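Glycoside hydrolase family 61 (PDB 5O2X) is a copper-dependent lytic polysaccharide monooxygenase of family AA9 that probably cleaves cellulose chains oxidatively, with a glycosylated linker packed on its catalytic domain. Local coordinates at residues 132-145 with 226-238. Numbering follows the deposited sequence.
Sequences VLISNNNTWVVKIP and SGLPTSVAQGSSA. With MAN (alpha-D-mannopyranose), chain L; MAN (alpha-D-mannopyranose), chain M; MAN (alpha-D-mannopyranose), chain I; NAG (2-acetamido-2-deoxy-beta-D-glucopyranose), chain C.
Gln234 reaches from the O-mannosylated 226-238 segment to Val141 in strand 139-143, the strand at one end of a five-stranded sheet in the beta-sandwich of AA9 enzymes. Where a neighbouring strand would offer its backbone, the linker uses one primary amide as both acceptor and donor. Val141 N donates a hydrogen bond to an in-plane lone pair of Gln234 OE1 at 2.9 Å, while Gln234 NE2 returns a nearly straight bond (173°) to Val141 O, which lies in the amide plane. The bend at chi2 (-62°) turns the amide back toward the strand, and its second N-H reaches Val232 O, above that carbonyl's plane. The amide also stacks on the Trp140 indole, planes 21° apart, with Gln234 OE1 3.3 Å from Trp140 CE3; Trp140 NE1 is held separately by a hydrogen bond to Asp115. With an alanine here in place of the glutamine, the N-H of Val141 would probably lose its acceptor, its carbonyl would be left to a water alone, and the indole face would lose its stacked amide.

Waters add bridges between the two segments: one sits 2.7 Å from Thr139 O and 2.8 Å from Gln234 OE1, within hydrogen-bonding reach of both, and another links Val141 O to Val232 N. Apolar contacts follow the same line. The branched Val232 suits its place by splitting its methyls, CG1 meeting Lys143 CB at 3.7 Å and CG2 meeting Val141 CG1, and farther along Leu228 lays both methyls against the Pro145 ring.

Sugars flank the join. The mannose on Ser231 lies beside Val132 and Gln234 CG; the one on Ser236 covers Thr139 CG2, while Thr139 OG1 donates a hydrogen bond to Asn136 O. That second mannose also takes a hydrogen bond at O2 from Asn137 ND2, 2.9 Å away, the same nitrogen that carries the N-linked NAG.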
# COMPACT_ATOMS: atom_id res chain seq x y z
N VAL A 132 6.86 13.46 2.82
CA VAL A 132 5.61 13.84 3.47
C VAL A 132 5.27 12.81 4.55
O VAL A 132 4.92 13.16 5.68
CB VAL A 132 4.49 13.97 2.44
CG1 VAL A 132 3.18 14.33 3.11
CG2 VAL A 132 4.85 15.00 1.38
N LEU A 133 5.40 11.52 4.21
CA LEU A 133 5.19 10.46 5.18
C LEU A 133 6.11 10.66 6.38
O LEU A 133 5.67 10.55 7.55
CB LEU A 133 5.42 9.10 4.50
CG LEU A 133 5.39 7.88 5.40
CD1 LEU A 133 4.77 6.70 4.66
CD2 LEU A 133 6.77 7.50 5.88
N ILE A 134 7.39 10.95 6.15
CA ILE A 134 8.35 11.13 7.26
C ILE A 134 7.91 12.31 8.12
O ILE A 134 7.93 12.23 9.36
CB ILE A 134 9.76 11.34 6.70
CG1 ILE A 134 10.26 10.04 6.06
CG2 ILE A 134 10.72 11.82 7.77
CD1 ILE A 134 11.43 10.22 5.10
N SER A 135 7.51 13.42 7.49
CA SER A 135 7.11 14.60 8.24
C SER A 135 5.91 14.34 9.14
O SER A 135 5.83 14.88 10.23
CB SER A 135 6.79 15.71 7.24
OG SER A 135 6.36 16.86 7.95
N ASN A 136 4.98 13.51 8.68
CA ASN A 136 3.76 13.21 9.43
C ASN A 136 3.90 11.98 10.30
O ASN A 136 3.03 11.12 10.38
CB ASN A 136 2.59 13.08 8.43
CG ASN A 136 2.26 14.40 7.77
OD1 ASN A 136 2.07 14.45 6.51
ND2 ASN A 136 2.16 15.42 8.51
N ASN A 137 5.05 11.92 11.01
CA ASN A 137 5.33 10.82 11.93
C ASN A 137 5.13 9.45 11.28
O ASN A 137 4.61 8.53 11.91
CB ASN A 137 4.60 10.90 13.27
CG ASN A 137 5.23 9.97 14.29
OD1 ASN A 137 6.46 9.89 14.37
ND2 ASN A 137 4.41 9.29 15.08
N ASN A 138 5.62 9.30 10.04
CA ASN A 138 5.65 8.02 9.39
C ASN A 138 4.27 7.49 9.02
O ASN A 138 4.01 6.29 9.04
CB ASN A 138 6.44 6.96 10.20
CG ASN A 138 7.82 6.70 9.70
OD1 ASN A 138 8.52 7.61 9.21
ND2 ASN A 138 8.24 5.45 9.80
N THR A 139 3.38 8.42 8.61
CA THR A 139 2.04 8.03 8.23
C THR A 139 1.73 8.47 6.82
O THR A 139 2.31 9.42 6.27
CB THR A 139 0.97 8.56 9.19
OG1 THR A 139 0.87 9.99 9.12
CG2 THR A 139 1.24 8.11 10.62
N TRP A 140 0.72 7.80 6.25
CA TRP A 140 0.11 8.16 4.95
C TRP A 140 -1.36 7.99 5.11
O TRP A 140 -1.82 7.02 5.74
CB TRP A 140 0.64 7.28 3.82
CG TRP A 140 0.22 7.75 2.47
CD1 TRP A 140 -0.78 7.24 1.66
CD2 TRP A 140 0.74 8.88 1.77
NE1 TRP A 140 -0.89 7.97 0.52
CE2 TRP A 140 0.02 8.99 0.54
CE3 TRP A 140 1.74 9.82 2.05
CZ2 TRP A 140 0.29 10.00 -0.40
CZ3 TRP A 140 2.01 10.78 1.12
CH2 TRP A 140 1.28 10.89 -0.07
N VAL A 141 -2.16 8.89 4.51
CA VAL A 141 -3.62 8.84 4.54
C VAL A 141 -4.16 8.62 3.15
O VAL A 141 -3.79 9.34 2.23
CB VAL A 141 -4.19 10.15 5.13
CG1 VAL A 141 -5.72 10.14 5.11
CG2 VAL A 141 -3.68 10.33 6.55
N VAL A 142 -5.06 7.63 3.01
CA VAL A 142 -5.81 7.40 1.75
C VAL A 142 -7.29 7.48 2.07
O VAL A 142 -7.72 7.09 3.14
CB VAL A 142 -5.39 6.05 1.09
CG1 VAL A 142 -5.96 4.86 1.85
CG2 VAL A 142 -5.75 6.00 -0.39
N LYS A 143 -8.06 7.93 1.09
CA LYS A 143 -9.50 7.97 1.19
C LYS A 143 -10.14 6.89 0.34
O LYS A 143 -9.85 6.78 -0.86
CB LYS A 143 -10.01 9.35 0.82
CG LYS A 143 -11.53 9.42 0.81
CD LYS A 143 -12.03 10.85 0.62
CE LYS A 143 -13.47 10.89 0.09
NZ LYS A 143 -13.93 12.28 -0.24
N ILE A 144 -11.00 6.08 0.95
CA ILE A 144 -11.79 5.14 0.15
C ILE A 144 -12.84 5.97 -0.64
O ILE A 144 -13.57 6.76 -0.05
CB ILE A 144 -12.49 4.14 1.06
CG1 ILE A 144 -11.46 3.36 1.88
CG2 ILE A 144 -13.37 3.22 0.24
CD1 ILE A 144 -10.39 2.64 1.10
N PRO A 145 -12.87 5.86 -1.97
CA PRO A 145 -13.75 6.75 -2.77
C PRO A 145 -15.18 6.74 -2.26
O PRO A 145 -15.74 5.68 -1.95
CB PRO A 145 -13.62 6.16 -4.16
CG PRO A 145 -12.23 5.61 -4.22
CD PRO A 145 -12.02 5.02 -2.83
N SER A 226 -10.18 7.95 -12.67
CA SER A 226 -10.69 9.28 -12.93
C SER A 226 -11.67 9.73 -11.85
O SER A 226 -12.52 9.00 -11.41
CB SER A 226 -11.39 9.34 -14.27
OG SER A 226 -11.85 10.66 -14.41
N GLY A 227 -11.56 11.00 -11.48
CA GLY A 227 -12.43 11.62 -10.51
C GLY A 227 -11.91 11.58 -9.08
O GLY A 227 -12.50 12.21 -8.21
N LEU A 228 -10.82 10.84 -8.84
CA LEU A 228 -10.21 10.80 -7.51
C LEU A 228 -9.04 11.77 -7.47
O LEU A 228 -8.27 11.84 -8.42
CB LEU A 228 -9.70 9.39 -7.22
CG LEU A 228 -10.70 8.27 -7.32
CD1 LEU A 228 -10.02 6.97 -6.90
CD2 LEU A 228 -11.97 8.56 -6.54
N PRO A 229 -8.87 12.47 -6.37
CA PRO A 229 -7.64 13.25 -6.20
C PRO A 229 -6.45 12.30 -6.13
O PRO A 229 -6.57 11.24 -5.53
CB PRO A 229 -7.90 14.00 -4.88
CG PRO A 229 -8.77 13.10 -4.12
CD PRO A 229 -9.65 12.44 -5.13
N THR A 230 -5.31 12.70 -6.64
CA THR A 230 -4.17 11.77 -6.57
C THR A 230 -3.61 11.65 -5.16
O THR A 230 -2.89 10.69 -4.88
CB THR A 230 -3.07 12.08 -7.57
OG1 THR A 230 -2.55 13.36 -7.23
CG2 THR A 230 -3.60 12.07 -9.01
N SER A 231 -3.97 12.58 -4.28
CA SER A 231 -3.83 12.37 -2.85
C SER A 231 -4.85 13.24 -2.16
O SER A 231 -5.21 14.31 -2.69
CB SER A 231 -2.41 12.70 -2.35
OG SER A 231 -2.05 14.07 -2.61
N VAL A 232 -5.28 12.80 -0.99
CA VAL A 232 -6.06 13.66 -0.10
C VAL A 232 -5.11 14.32 0.91
O VAL A 232 -3.94 13.95 1.03
CB VAL A 232 -7.19 12.91 0.61
CG1 VAL A 232 -8.21 12.40 -0.40
CG2 VAL A 232 -6.68 11.78 1.54
N ALA A 233 -5.60 15.34 1.59
CA ALA A 233 -4.73 16.11 2.47
C ALA A 233 -4.10 15.18 3.53
O ALA A 233 -4.79 14.47 4.27
CB ALA A 233 -5.48 17.23 3.15
N GLN A 234 -2.77 15.22 3.58
CA GLN A 234 -2.00 14.42 4.53
C GLN A 234 -1.92 15.09 5.90
O GLN A 234 -1.99 16.30 6.01
CB GLN A 234 -0.59 14.19 4.00
CG GLN A 234 -0.60 13.44 2.67
CD GLN A 234 -1.20 12.07 2.81
OE1 GLN A 234 -0.75 11.25 3.65
NE2 GLN A 234 -2.26 11.80 2.08
N GLY A 235 -1.74 14.28 6.92
CA GLY A 235 -1.62 14.73 8.29
C GLY A 235 -2.03 13.61 9.22
O GLY A 235 -3.03 12.95 9.02
N SER A 236 -1.21 13.38 10.24
CA SER A 236 -1.46 12.27 11.17
C SER A 236 -2.57 12.64 12.12
O SER A 236 -2.76 13.79 12.48
CB SER A 236 -0.17 12.02 11.92
OG SER A 236 -0.42 10.89 12.77
N SER A 237 -3.31 11.63 12.56
CA SER A 237 -4.27 11.81 13.65
C SER A 237 -4.22 10.58 14.51
O SER A 237 -3.85 9.49 14.08
CB SER A 237 -5.67 12.09 13.14
OG SER A 237 -6.21 10.91 12.62
N ALA A 238 -4.59 10.79 15.77
CA ALA A 238 -4.56 9.74 16.77
C ALA A 238 -5.81 8.86 16.67
O ALA A 238 -6.88 9.34 16.29
CB ALA A 238 -4.49 10.35 18.17
C1 MAN L . -2.13 14.91 -1.47
C2 MAN L . -2.35 16.33 -1.96
C3 MAN L . -1.14 16.87 -2.70
C4 MAN L . 0.11 16.75 -1.84
C5 MAN L . 0.26 15.30 -1.38
C6 MAN L . 1.39 15.13 -0.38
O2 MAN L . -2.67 17.15 -0.83
O3 MAN L . -1.34 18.24 -3.11
O4 MAN L . 1.29 17.09 -2.54
O5 MAN L . -0.93 14.85 -0.71
O6 MAN L . 1.22 15.96 0.78
C1 MAN M . 0.78 10.40 13.38
C2 MAN M . 0.40 9.18 14.16
C3 MAN M . -0.47 9.54 15.35
C4 MAN M . 0.16 10.62 16.19
C5 MAN M . 0.58 11.79 15.31
C6 MAN M . 1.38 12.83 16.06
O2 MAN M . 1.61 8.56 14.60
O3 MAN M . -0.71 8.38 16.16
O4 MAN M . -0.81 11.08 17.14
O5 MAN M . 1.38 11.37 14.20
O6 MAN M . 1.61 13.98 15.25
C1 MAN I . -1.14 13.48 -7.27
C2 MAN I . -0.95 14.70 -6.38
C3 MAN I . -1.55 15.97 -7.02
C4 MAN I . -0.95 16.08 -8.44
C5 MAN I . -1.28 14.84 -9.27
C6 MAN I . -0.75 14.90 -10.72
O2 MAN I . 0.48 14.81 -6.18
O3 MAN I . -1.26 17.14 -6.27
O4 MAN I . -1.50 17.22 -9.11
O5 MAN I . -0.72 13.71 -8.59
O6 MAN I . 0.66 14.67 -10.80
C1 NAG C . 4.89 8.31 16.05
C2 NAG C . 4.23 8.43 17.39
C3 NAG C . 4.86 7.38 18.32
C4 NAG C . 4.75 6.00 17.75
C5 NAG C . 5.24 5.96 16.31
C6 NAG C . 4.87 4.68 15.61
C7 NAG C . 3.44 10.37 18.61
C8 NAG C . 3.76 11.75 19.11
N2 NAG C . 4.39 9.76 17.93
O3 NAG C . 4.27 7.41 19.63
O4 NAG C . 5.52 5.05 18.52
O5 NAG C . 4.60 7.02 15.53
O6 NAG C . 3.48 4.43 15.68
O7 NAG C . 2.33 9.85 18.80
O HOH W 1 1.55 11.79 5.12
O HOH W 2 -0.40 11.77 7.24
O HOH W 3 -4.21 10.11 -0.44